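Local coordinates for sensor protein (Rhodopseudomonas palustris, PDB 2OOL) that senses light through a bound biliverdin-type chromophore, as the chromophore-binding part of a bacteriophytochrome that probably acts as a histidine kinase, at residues H42-V47 with S59-D64; I102-L107 with A117-L122; R175-D180 with Q312-I317; V230-D235 with P303-Y308. One frame throughout, in Å; residues are numbered along the deposited sequence.

Interaction 1 (H42-V47 with S59-D64)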
loop_
_atom_site.group_PDB
_atom_site.type_symbol
_atom_site.label_atom_id
_atom_site.label_comp_id
_atom_site.label_asym_id
_atom_site.label_seq_id
_atom_site.Cartn_x
_atom_site.Cartn_y
_atom_site.Cartn_z
ATOM N N HIS A 42 15.360 21.787 2.595
ATOM C CA HIS A 42 15.409 20.694 1.612
ATOM C C HIS A 42 14.238 20.848 0.613
ATOM O O HIS A 42 14.144 20.075 -0.321
ATOM C CB HIS A 42 15.363 19.309 2.302
ATOM C CG HIS A 42 14.104 19.078 3.083
ATOM N ND1 HIS A 42 13.875 19.667 4.303
ATOM C CD2 HIS A 42 12.991 18.370 2.793
ATOM C CE1 HIS A 42 12.672 19.339 4.731
ATOM N NE2 HIS A 42 12.118 18.535 3.845
ATOM N N GLY A 43 13.327 21.817 0.843
ATOM C CA GLY A 43 12.145 22.031 -0.014
ATOM C C GLY A 43 11.966 23.528 -0.264
ATOM O O GLY A 43 12.726 24.317 0.227
ATOM N N TYR A 44 10.957 23.908 -1.025
ATOM C CA TYR A 44 10.652 25.319 -1.290
ATOM C C TYR A 44 9.170 25.619 -1.028
ATOM O O TYR A 44 8.314 24.782 -1.283
ATOM C CB TYR A 44 11.002 25.673 -2.760
ATOM C CG TYR A 44 12.425 25.350 -3.168
ATOM C CD1 TYR A 44 13.449 26.273 -3.006
ATOM C CD2 TYR A 44 12.750 24.112 -3.739
ATOM C CE1 TYR A 44 14.780 25.953 -3.367
ATOM C CE2 TYR A 44 14.073 23.791 -4.091
ATOM C CZ TYR A 44 15.070 24.721 -3.896
ATOM O OH TYR A 44 16.370 24.424 -4.281
ATOM N N LEU A 45 8.854 26.835 -0.585
ATOM C CA LEU A 45 7.460 27.181 -0.260
ATOM C C LEU A 45 6.985 28.438 -0.985
ATOM O O LEU A 45 7.712 29.425 -1.046
ATOM C CB LEU A 45 7.308 27.372 1.259
ATOM C CG LEU A 45 5.954 27.673 1.877
ATOM C CD1 LEU A 45 5.947 27.166 3.321
ATOM C CD2 LEU A 45 5.552 29.197 1.809
ATOM N N PHE A 46 5.750 28.382 -1.499
ATOM C CA PHE A 46 5.092 29.523 -2.115
ATOM C C PHE A 46 3.731 29.673 -1.485
ATOM O O PHE A 46 3.037 28.687 -1.252
ATOM C CB PHE A 46 4.880 29.248 -3.586
ATOM C CG PHE A 46 6.143 29.010 -4.340
ATOM C CD1 PHE A 46 6.711 30.032 -5.094
ATOM C CD2 PHE A 46 6.771 27.765 -4.307
ATOM C CE1 PHE A 46 7.853 29.820 -5.836
ATOM C CE2 PHE A 46 7.961 27.552 -5.013
ATOM C CZ PHE A 46 8.501 28.553 -5.769
ATOM N N VAL A 47 3.366 30.887 -1.150
ATOM C CA VAL A 47 1.970 31.224 -0.961
ATOM C C VAL A 47 1.490 31.762 -2.262
ATOM O O VAL A 47 2.132 32.630 -2.809
ATOM C CB VAL A 47 1.774 32.279 0.154
ATOM C CG1 VAL A 47 0.311 32.567 0.309
ATOM C CG2 VAL A 47 2.454 31.740 1.502
ATOM N N SER A 59 9.890 31.309 0.236
ATOM C CA SER A 59 11.095 31.031 0.990
ATOM C C SER A 59 12.304 31.577 0.219
ATOM O O SER A 59 12.370 31.495 -1.042
ATOM C CB SER A 59 11.250 29.511 1.260
ATOM O OG SER A 59 11.209 28.738 0.069
ATOM N N ALA A 60 13.239 32.142 0.989
ATOM C CA ALA A 60 14.399 32.839 0.458
ATOM C C ALA A 60 15.294 31.937 -0.378
ATOM O O ALA A 60 15.980 32.431 -1.262
ATOM C CB ALA A 60 15.239 33.419 1.618
ATOM N N ASN A 61 15.326 30.637 -0.040
ATOM C CA ASN A 61 16.099 29.623 -0.778
ATOM C C ASN A 61 15.664 29.433 -2.227
ATOM O O ASN A 61 16.401 28.888 -3.038
ATOM C CB ASN A 61 16.151 28.250 -0.026
ATOM C CG ASN A 61 14.806 27.498 0.010
ATOM O OD1 ASN A 61 13.752 28.094 -0.047
ATOM N ND2 ASN A 61 14.865 26.161 0.096
ATOM N N VAL A 62 14.478 29.906 -2.568
ATOM C CA VAL A 62 14.047 29.971 -3.958
ATOM C C VAL A 62 15.036 30.759 -4.847
ATOM O O VAL A 62 15.102 30.509 -6.043
ATOM C CB VAL A 62 12.616 30.535 -4.019
ATOM C CG1 VAL A 62 12.279 31.050 -5.320
ATOM C CG2 VAL A 62 11.636 29.418 -3.570
ATOM N N GLU A 63 15.818 31.666 -4.261
ATOM C CA GLU A 63 16.861 32.381 -4.997
ATOM C C GLU A 63 17.834 31.410 -5.651
ATOM O O GLU A 63 18.286 31.637 -6.780
ATOM C CB GLU A 63 17.626 33.337 -4.073
ATOM C CG GLU A 63 18.885 33.936 -4.690
ATOM C CD GLU A 63 19.168 35.363 -4.194
ATOM O OE1 GLU A 63 19.348 35.579 -2.971
ATOM O OE2 GLU A 63 19.194 36.270 -5.044
ATOM N N ASP A 64 18.154 30.319 -4.966
ATOM C CA ASP A 64 19.031 29.356 -5.572
ATOM C C ASP A 64 18.317 28.526 -6.633
ATOM O O ASP A 64 18.967 27.937 -7.487
ATOM C CB ASP A 64 19.618 28.416 -4.535
ATOM C CG ASP A 64 20.138 29.141 -3.315
ATOM O OD1 ASP A 64 20.930 30.111 -3.474
ATOM O OD2 ASP A 64 19.742 28.731 -2.201
#
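The Tyr44 ring has the backbone oxygen Asn61 O at its edge, near the ring plane and 3.4 Å from Tyr44 CE1, while the carboxamide of Asn61 lies obliquely over one face, above the CD1/CE1 side, with the planes 27° apart. Val62 approaches obliquely, its CG2 3.7 Å from Tyr44 CD1, and the same methyl reaches Phe46 CZ at 3.9 Å, so a branched residue fills the angle between two aromatic side chains. Asparagine suits its place because both ends of the amide are used. Its ND2 donates to Gly43 O (2.8 Å), with the acceptor in the amide plane, and its OD1 takes the hydroxyl proton of Ser59 OG at 2.6 Å. The Ser59 oxygen, set between its own backbone N and carbonyl carbon (chi1 55°), in turn accepts Leu45 N at 3.1 Å. This relay fixes the rotation of the amide, while Ser59 N returns a bond to Leu45 O. Asn61 N is held by Ser241 OG. The type I turn from Ser59 to Val62 thus leads out of strand 55-59 into helix 62-66 while bound to strand 44-48, a strand-to-helix passage at the end of a strand of the antiparallel PAS-domain sheet.

Interaction 2 (I102-L107 with A117-L122)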
loop_
_atom_site.group_PDB
_atom_site.type_symbol
_atom_site.label_atom_id
_atom_site.label_comp_id
_atom_site.label_asym_id
_atom_site.label_seq_id
_atom_site.Cartn_x
_atom_site.Cartn_y
_atom_site.Cartn_z
ATOM N N ILE A 102 -5.425 14.526 -3.789
ATOM C CA ILE A 102 -4.540 15.168 -4.749
ATOM C C ILE A 102 -3.040 15.083 -4.417
ATOM O O ILE A 102 -2.239 14.868 -5.325
ATOM C CB ILE A 102 -4.945 16.688 -4.975
ATOM C CG1 ILE A 102 -4.336 17.637 -3.893
ATOM C CG2 ILE A 102 -6.474 16.838 -5.110
ATOM C CD1 ILE A 102 -5.332 18.536 -3.090
ATOM N N ASN A 103 -2.656 15.254 -3.144
ATOM C CA ASN A 103 -1.245 15.381 -2.792
ATOM C C ASN A 103 -0.584 13.981 -2.863
ATOM O O ASN A 103 -1.203 12.977 -2.454
ATOM C CB ASN A 103 -1.046 15.943 -1.384
ATOM C CG ASN A 103 -1.135 17.478 -1.310
ATOM O OD1 ASN A 103 -0.906 18.196 -2.286
ATOM N ND2 ASN A 103 -1.468 17.984 -0.116
ATOM N N PRO A 104 0.660 13.905 -3.368
ATOM C CA PRO A 104 1.474 14.929 -3.990
ATOM C C PRO A 104 1.144 15.046 -5.485
ATOM O O PRO A 104 0.681 14.071 -6.090
ATOM C CB PRO A 104 2.888 14.391 -3.771
ATOM C CG PRO A 104 2.747 12.955 -3.897
ATOM C CD PRO A 104 1.404 12.622 -3.298
ATOM N N ILE A 105 1.426 16.217 -6.046
ATOM C CA ILE A 105 1.221 16.514 -7.442
ATOM C C ILE A 105 2.594 16.687 -8.062
ATOM O O ILE A 105 3.412 17.384 -7.495
ATOM C CB ILE A 105 0.429 17.845 -7.571
ATOM C CG1 ILE A 105 -0.869 17.777 -6.756
ATOM C CG2 ILE A 105 0.124 18.166 -9.028
ATOM C CD1 ILE A 105 -1.146 19.035 -5.963
ATOM N N ARG A 106 2.867 16.078 -9.216
ATOM C CA ARG A 106 4.178 16.272 -9.840
ATOM C C ARG A 106 4.206 17.638 -10.455
ATOM O O ARG A 106 3.328 17.980 -11.209
ATOM C CB ARG A 106 4.486 15.221 -10.907
ATOM C CG ARG A 106 5.922 15.400 -11.545
ATOM C CD ARG A 106 5.955 15.250 -13.054
ATOM N NE ARG A 106 7.350 15.305 -13.465
ATOM C CZ ARG A 106 8.024 14.315 -14.052
ATOM N NH1 ARG A 106 7.470 13.126 -14.407
ATOM N NH2 ARG A 106 9.303 14.542 -14.288
ATOM N N LEU A 107 5.215 18.421 -10.111
ATOM C CA LEU A 107 5.431 19.721 -10.687
ATOM C C LEU A 107 6.878 19.820 -11.174
ATOM O O LEU A 107 7.822 19.431 -10.449
ATOM C CB LEU A 107 5.155 20.799 -9.650
ATOM C CG LEU A 107 3.690 20.936 -9.143
ATOM C CD1 LEU A 107 3.555 21.978 -8.129
ATOM C CD2 LEU A 107 2.722 21.206 -10.268
ATOM N N ALA A 117 12.217 18.510 -11.284
ATOM C CA ALA A 117 11.009 17.790 -10.916
ATOM C C ALA A 117 10.876 17.638 -9.366
ATOM O O ALA A 117 11.833 17.277 -8.654
ATOM C CB ALA A 117 10.993 16.348 -11.607
ATOM N N PHE A 118 9.660 17.874 -8.896
ATOM C CA PHE A 118 9.302 17.949 -7.490
ATOM C C PHE A 118 7.968 17.290 -7.206
ATOM O O PHE A 118 7.162 17.074 -8.075
ATOM C CB PHE A 118 9.140 19.390 -7.034
ATOM C CG PHE A 118 10.394 20.215 -7.093
ATOM C CD1 PHE A 118 11.334 20.158 -6.066
ATOM C CD2 PHE A 118 10.610 21.091 -8.147
ATOM C CE1 PHE A 118 12.502 20.893 -6.125
ATOM C CE2 PHE A 118 11.746 21.856 -8.206
ATOM C CZ PHE A 118 12.702 21.769 -7.208
ATOM N N ASN A 119 7.773 16.969 -5.923
ATOM C CA ASN A 119 6.493 16.591 -5.366
ATOM C C ASN A 119 5.916 17.889 -4.867
ATOM O O ASN A 119 6.490 18.528 -3.970
ATOM C CB ASN A 119 6.637 15.652 -4.134
ATOM C CG ASN A 119 6.507 14.202 -4.458
ATOM O OD1 ASN A 119 6.684 13.354 -3.553
ATOM N ND2 ASN A 119 6.157 13.877 -5.686
ATOM N N GLY A 120 4.754 18.247 -5.398
ATOM C CA GLY A 120 4.047 19.444 -4.957
ATOM C C GLY A 120 3.000 19.120 -3.898
ATOM O O GLY A 120 2.107 18.259 -4.106
ATOM N N ILE A 121 3.104 19.811 -2.757
ATOM C CA ILE A 121 2.253 19.539 -1.599
ATOM C C ILE A 121 1.472 20.827 -1.344
ATOM O O ILE A 121 2.032 21.825 -0.948
ATOM C CB ILE A 121 3.068 19.186 -0.318
ATOM C CG1 ILE A 121 4.197 18.201 -0.623
ATOM C CG2 ILE A 121 2.123 18.714 0.842
ATOM C CD1 ILE A 121 3.752 16.848 -0.830
ATOM N N LEU A 122 0.184 20.749 -1.583
ATOM C CA LEU A 122 -0.732 21.853 -1.613
ATOM C C LEU A 122 -1.648 21.829 -0.378
ATOM O O LEU A 122 -2.125 20.749 0.044
ATOM C CB LEU A 122 -1.596 21.632 -2.849
ATOM C CG LEU A 122 -2.112 22.740 -3.713
ATOM C CD1 LEU A 122 -1.155 23.938 -3.845
ATOM C CD2 LEU A 122 -2.398 22.025 -5.071
#
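Asn103 grips the backbone of Leu122 with both ends of its carboxamide: OD1 accepts Leu122 N at 2.9 Å, and ND2 donates to Leu122 O at 2.8 Å. With CG anti to its carbonyl carbon (chi1 -83°), the amide is laid against the neighbouring strand and stands in for a backbone pair just before strand 105-111. Pro104, preceded by a cis peptide bond, lies alongside Asn119 and sets CB 3.9 Å from Ile121 CD1; a ring without an N-H fits here, where no sheet bond is made. Ile105 starts the regular pairing, exchanging two backbone bonds with Gly120, and its side chain turns to that of Leu122. Arg106 emerges on the other side of the sheet, NH2 3.6 Å from Ala117 CB, its charge answered by Asp108 and its flexible chain suited to that exposed edge. Leu107 and Phe118 form the next hydrogen-bonded pair, Leu107 N to Phe118 O at 3.1 Å and Phe118 N back to Leu107 O. Leaving room, Gly120 lets Leu107 CD1 lie 4.1 Å from its CA. Helix 84-94 packs on Ile105 and Leu122. The whole is an antiparallel beta hairpin of strands 105-111 and 114-125 at the edge of the PAS-domain sheet.

Interaction 3 (R175-D180 with Q312-I317)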
loop_
_atom_site.group_PDB
_atom_site.type_symbol
_atom_site.label_atom_id
_atom_site.label_comp_id
_atom_site.label_asym_id
_atom_site.label_seq_id
_atom_site.Cartn_x
_atom_site.Cartn_y
_atom_site.Cartn_z
ATOM N N ARG A 175 11.157 -0.988 8.073
ATOM C CA ARG A 175 11.261 -1.578 6.732
ATOM C C ARG A 175 11.166 -0.565 5.588
ATOM O O ARG A 175 11.951 -0.615 4.644
ATOM C CB ARG A 175 10.135 -2.593 6.531
ATOM C CG ARG A 175 10.477 -3.764 5.617
ATOM C CD ARG A 175 9.379 -4.827 5.703
ATOM N NE ARG A 175 9.589 -5.749 6.826
ATOM C CZ ARG A 175 8.794 -5.922 7.893
ATOM N NH1 ARG A 175 7.656 -5.265 8.042
ATOM N NH2 ARG A 175 9.143 -6.831 8.814
ATOM N N ILE A 176 10.225 0.364 5.680
ATOM C CA ILE A 176 9.903 1.214 4.542
ATOM C C ILE A 176 10.532 2.590 4.633
ATOM O O ILE A 176 10.540 3.301 3.643
ATOM C CB ILE A 176 8.375 1.309 4.325
ATOM C CG1 ILE A 176 7.701 2.043 5.489
ATOM C CG2 ILE A 176 7.765 -0.126 4.163
ATOM C CD1 ILE A 176 6.180 2.211 5.320
ATOM N N THR A 177 11.063 2.961 5.795
ATOM C CA THR A 177 11.736 4.246 5.980
ATOM C C THR A 177 13.250 4.114 5.910
ATOM O O THR A 177 13.947 5.060 5.566
ATOM C CB THR A 177 11.341 4.948 7.331
ATOM O OG1 THR A 177 11.694 4.161 8.471
ATOM C CG2 THR A 177 9.852 5.259 7.402
ATOM N N GLY A 178 13.764 2.948 6.279
ATOM C CA GLY A 178 15.190 2.759 6.455
ATOM C C GLY A 178 15.821 3.445 7.651
ATOM O O GLY A 178 17.036 3.471 7.768
ATOM N N PHE A 179 15.019 4.009 8.549
ATOM C CA PHE A 179 15.575 4.764 9.676
ATOM C C PHE A 179 16.165 3.743 10.658
ATOM O O PHE A 179 15.692 2.608 10.767
ATOM C CB PHE A 179 14.517 5.658 10.351
ATOM C CG PHE A 179 14.456 7.088 9.825
ATOM C CD1 PHE A 179 14.503 7.379 8.453
ATOM C CD2 PHE A 179 14.315 8.135 10.707
ATOM C CE1 PHE A 179 14.412 8.674 8.005
ATOM C CE2 PHE A 179 14.211 9.442 10.278
ATOM C CZ PHE A 179 14.263 9.720 8.918
ATOM N N ASP A 180 17.222 4.148 11.349
ATOM C CA ASP A 180 17.918 3.317 12.343
ATOM C C ASP A 180 17.093 2.758 13.520
ATOM O O ASP A 180 17.378 1.687 14.025
ATOM C CB ASP A 180 19.086 4.157 12.897
ATOM C CG ASP A 180 20.229 4.294 11.894
ATOM O OD1 ASP A 180 20.374 3.351 11.100
ATOM O OD2 ASP A 180 20.965 5.307 11.876
ATOM N N GLN A 312 2.894 8.935 3.903
ATOM C CA GLN A 312 1.489 8.559 3.862
ATOM C C GLN A 312 1.294 7.062 4.228
ATOM O O GLN A 312 0.235 6.687 4.768
ATOM C CB GLN A 312 0.863 8.806 2.504
ATOM C CG GLN A 312 0.692 10.267 2.098
ATOM C CD GLN A 312 0.091 10.386 0.706
ATOM O OE1 GLN A 312 0.656 9.884 -0.298
ATOM N NE2 GLN A 312 -1.068 11.006 0.637
ATOM N N ALA A 313 2.286 6.229 3.895
ATOM C CA ALA A 313 2.234 4.801 4.227
ATOM C C ALA A 313 2.376 4.593 5.740
ATOM O O ALA A 313 1.595 3.887 6.319
ATOM C CB ALA A 313 3.293 4.013 3.470
ATOM N N CYS A 314 3.365 5.229 6.357
ATOM C CA CYS A 314 3.507 5.272 7.803
ATOM C C CYS A 314 2.241 5.727 8.529
ATOM O O CYS A 314 1.944 5.223 9.614
ATOM C CB CYS A 314 4.698 6.165 8.209
ATOM S SG CYS A 314 6.350 5.630 7.510
ATOM N N GLU A 315 1.520 6.687 7.961
ATOM C CA GLU A 315 0.340 7.249 8.585
ATOM C C GLU A 315 -0.787 6.224 8.561
ATOM O O GLU A 315 -1.510 6.071 9.541
ATOM C CB GLU A 315 -0.105 8.539 7.895
ATOM C CG GLU A 315 -1.258 9.207 8.612
ATOM C CD GLU A 315 -1.796 10.448 7.870
ATOM O OE1 GLU A 315 -1.467 10.657 6.692
ATOM O OE2 GLU A 315 -2.577 11.207 8.472
ATOM N N LEU A 316 -0.915 5.553 7.413
ATOM C CA LEU A 316 -1.833 4.427 7.259
ATOM C C LEU A 316 -1.591 3.355 8.316
ATOM O O LEU A 316 -2.541 2.887 8.975
ATOM C CB LEU A 316 -1.702 3.810 5.875
ATOM C CG LEU A 316 -2.574 2.609 5.530
ATOM C CD1 LEU A 316 -4.076 2.874 5.717
ATOM C CD2 LEU A 316 -2.257 2.161 4.090
ATOM N N ILE A 317 -0.329 2.953 8.450
ATOM C CA ILE A 317 0.068 1.964 9.459
ATOM C C ILE A 317 -0.352 2.403 10.872
ATOM O O ILE A 317 -0.883 1.600 11.669
ATOM C CB ILE A 317 1.570 1.658 9.347
ATOM C CG1 ILE A 317 1.807 0.719 8.147
ATOM C CG2 ILE A 317 2.147 0.968 10.618
ATOM C CD1 ILE A 317 3.199 0.761 7.613
#
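Helix-to-helix packing in the GAF domain brings the C-terminal end of helix 162-177 against an early part of the long helix 308-332. No hydrogen bond crosses between the two segments; the contact is made by small and branched apolar groups, as suits a buried interface. Ile176 is the main projection. Its CG1 sits between the backbone N and the carbonyl carbon (chi1 67°), and the extended outer bond (chi2 178°) carries CD1 straight out toward the other helix. That one methyl lies 3.9 Å from Ala313 CB, 4.1 Å from Cys314 SG and 4.0 Å from Ile317 CD1. The two isoleucines meet tip to tip, whereas the short alanine one turn earlier lets the methyl come close to the helix surface. Thr177 adds its CG2 methyl, 3.5 Å from Cys314 SG. Its two branches divide the work: the methyl faces the thiol, while OG1 is hydrogen-bonded to Val173 O in its own helix and also takes a weak bond from Phe179 N (3.3 Å), which helps tie down the chain as the helix ends. Gly178 is the first residue beyond the helix and has positive phi (70°), a conformation that a residue lacking CB adopts readily. Around the contact, helix 142-157 brings Phe145 against both Ile176 and Ala313, forming a three-helix arrangement. Strand 280-288 adds Met282 behind Thr177 and Ile284 behind Cys314, so the helices rest on the GAF sheet, while Leu316 packs on Gln157 of the second subunit.

Interaction 4 (V230-D235 with P303-Y308)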
loop_
_atom_site.group_PDB
_atom_site.type_symbol
_atom_site.label_atom_id
_atom_site.label_comp_id
_atom_site.label_asym_id
_atom_site.label_seq_id
_atom_site.Cartn_x
_atom_site.Cartn_y
_atom_site.Cartn_z
ATOM N N VAL A 230 1.669 14.110 11.097
ATOM C CA VAL A 230 2.963 13.661 10.540
ATOM C C VAL A 230 3.939 14.826 10.425
ATOM O O VAL A 230 3.540 15.883 10.088
ATOM C CB VAL A 230 2.782 13.018 9.163
ATOM C CG1 VAL A 230 4.124 12.330 8.684
ATOM C CG2 VAL A 230 1.623 11.972 9.193
ATOM N N ARG A 231 5.205 14.637 10.803
ATOM C CA ARG A 231 6.254 15.662 10.667
ATOM C C ARG A 231 7.612 14.996 10.434
ATOM O O ARG A 231 7.859 13.905 10.933
ATOM C CB ARG A 231 6.334 16.497 11.945
ATOM C CG ARG A 231 6.759 15.702 13.169
ATOM C CD ARG A 231 5.997 16.097 14.427
ATOM N NE ARG A 231 4.568 15.953 14.225
ATOM C CZ ARG A 231 3.843 14.933 14.659
ATOM N NH1 ARG A 231 2.554 14.927 14.432
ATOM N NH2 ARG A 231 4.382 13.915 15.303
ATOM N N ILE A 232 8.479 15.658 9.696
ATOM C CA ILE A 232 9.795 15.187 9.431
ATOM C C ILE A 232 10.820 16.290 9.518
ATOM O O ILE A 232 10.569 17.430 9.100
ATOM C CB ILE A 232 9.925 14.390 8.079
ATOM C CG1 ILE A 232 11.366 13.877 7.876
ATOM C CG2 ILE A 232 9.522 15.234 6.855
ATOM C CD1 ILE A 232 11.497 12.783 6.759
ATOM N N ILE A 233 11.985 15.930 10.073
ATOM C CA ILE A 233 13.134 16.805 10.151
ATOM C C ILE A 233 14.279 15.986 9.574
ATOM O O ILE A 233 14.951 15.310 10.293
ATOM C CB ILE A 233 13.472 17.244 11.641
ATOM C CG1 ILE A 233 12.206 17.725 12.400
ATOM C CG2 ILE A 233 14.616 18.334 11.670
ATOM C CD1 ILE A 233 12.308 17.653 13.937
ATOM N N PRO A 234 14.495 16.048 8.246
ATOM C CA PRO A 234 15.540 15.198 7.641
ATOM C C PRO A 234 16.974 15.471 8.058
ATOM O O PRO A 234 17.791 14.544 8.000
ATOM C CB PRO A 234 15.418 15.451 6.151
ATOM C CG PRO A 234 14.200 16.291 5.941
ATOM C CD PRO A 234 13.781 16.873 7.262
ATOM N N ASP A 235 17.272 16.721 8.407
ATOM C CA ASP A 235 18.569 17.165 8.851
ATOM C C ASP A 235 18.384 18.166 9.960
ATOM O O ASP A 235 17.897 19.268 9.688
ATOM C CB ASP A 235 19.350 17.842 7.724
ATOM C CG ASP A 235 20.830 18.148 8.119
ATOM O OD1 ASP A 235 21.262 17.976 9.296
ATOM O OD2 ASP A 235 21.584 18.549 7.211
ATOM N N PRO A 303 21.679 12.593 8.597
ATOM C CA PRO A 303 20.537 13.173 7.874
ATOM C C PRO A 303 19.854 12.253 6.848
ATOM O O PRO A 303 20.510 11.600 6.100
ATOM C CB PRO A 303 21.162 14.375 7.180
ATOM C CG PRO A 303 22.249 14.802 8.113
ATOM C CD PRO A 303 22.806 13.535 8.662
ATOM N N ARG A 304 18.531 12.267 6.757
ATOM C CA ARG A 304 17.842 11.401 5.817
ATOM C C ARG A 304 16.392 11.796 5.536
ATOM O O ARG A 304 15.615 12.023 6.493
ATOM C CB ARG A 304 17.841 10.014 6.373
ATOM C CG ARG A 304 17.161 8.995 5.483
ATOM C CD ARG A 304 17.454 7.571 5.995
ATOM N NE ARG A 304 16.735 6.607 5.166
ATOM C CZ ARG A 304 17.308 5.712 4.380
ATOM N NH1 ARG A 304 18.620 5.585 4.361
ATOM N NH2 ARG A 304 16.557 4.892 3.654
ATOM N N PHE A 305 16.013 11.763 4.255
ATOM C CA PHE A 305 14.687 12.190 3.822
ATOM C C PHE A 305 13.814 10.998 3.524
ATOM O O PHE A 305 14.284 9.971 3.063
ATOM C CB PHE A 305 14.784 13.067 2.572
ATOM C CG PHE A 305 13.450 13.637 2.104
ATOM C CD1 PHE A 305 12.875 13.214 0.906
ATOM C CD2 PHE A 305 12.774 14.578 2.869
ATOM C CE1 PHE A 305 11.675 13.725 0.470
ATOM C CE2 PHE A 305 11.559 15.097 2.454
ATOM C CZ PHE A 305 11.000 14.664 1.224
ATOM N N VAL A 306 12.533 11.151 3.793
ATOM C CA VAL A 306 11.540 10.146 3.507
ATOM C C VAL A 306 10.467 10.814 2.648
ATOM O O VAL A 306 9.956 11.901 3.004
ATOM C CB VAL A 306 10.916 9.558 4.851
ATOM C CG1 VAL A 306 9.878 8.473 4.560
ATOM C CG2 VAL A 306 12.001 8.994 5.730
ATOM N N SER A 307 10.166 10.232 1.486
ATOM C CA SER A 307 9.254 10.914 0.511
ATOM C C SER A 307 7.829 11.056 1.028
ATOM O O SER A 307 7.430 10.370 1.936
ATOM C CB SER A 307 9.203 10.165 -0.817
ATOM O OG SER A 307 8.371 9.014 -0.699
ATOM N N TYR A 308 7.029 11.935 0.436
ATOM C CA TYR A 308 5.693 12.155 0.931
ATOM C C TYR A 308 4.870 10.855 0.967
ATOM O O TYR A 308 4.097 10.617 1.918
ATOM C CB TYR A 308 4.990 13.145 0.048
ATOM C CG TYR A 308 3.728 13.709 0.623
ATOM C CD1 TYR A 308 3.775 14.732 1.549
ATOM C CD2 TYR A 308 2.498 13.239 0.225
ATOM C CE1 TYR A 308 2.614 15.277 2.059
ATOM C CE2 TYR A 308 1.331 13.782 0.725
ATOM C CZ TYR A 308 1.398 14.782 1.647
ATOM O OH TYR A 308 0.237 15.337 2.157
#
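Ile232 extends its side chain to the loop before helix 308-332. CG1 anti to the backbone N (chi1 -178°) and a nearly straight outer bond (chi2 165°) bring CD1 to 3.5 Å from Val306 N and 3.8 Å from Val306 CB; a long, branched apolar chain suits this buried span. Pro234 follows, its ring lying beside Phe305 and pointing the same way. Its CG meets the edge of the aromatic ring in plane, 3.8 Å from Phe305 CD2, because the phenyl group swings out with CG anti to its own N (chi1 -176°). The proline also offers its carbonyl: Arg304 N donates to Pro234 O at 2.7 Å, and this is the backbone hydrogen bond between the segments. Farther along, the carboxylate of Asp235 runs alongside Pro303, OD1 3.5 Å from Pro303 CG, although its polar partner is Gly237 N. The Arg304 side chain leads away, fully extended, and NE bonds Thr177 O. Strand 230-233 is the outermost strand of the GAF sheet, and its Arg231 and Ile233 touch the bilin chromophore, so this contact joins the edge of the chromophore pocket to the loop leading into the long helix.

How the interactions relate
Interactions 1 and 2 lie in the PAS domain and share its antiparallel sheet, their centres 15 Å apart; Tyr44 and Phe118 pack between them. Interactions 3 and 4, in the GAF domain, are closer, with centres 11 Å apart. Along the chain the two PAS contacts come first, one after the other, whereas interaction 4 falls entirely between the two segments of interaction 3. The domains meet through interaction 4: His42 packs on Pro234 and Phe305, and Tyr308 on Ile121 and Pro104. Interactions 1 and 3 stay about 10 Å apart at their nearest atoms. Loop 303-308 and helix 308-332 therefore link the PAS sheet, the GAF helices and the chromophore-bearing domain's edge strand.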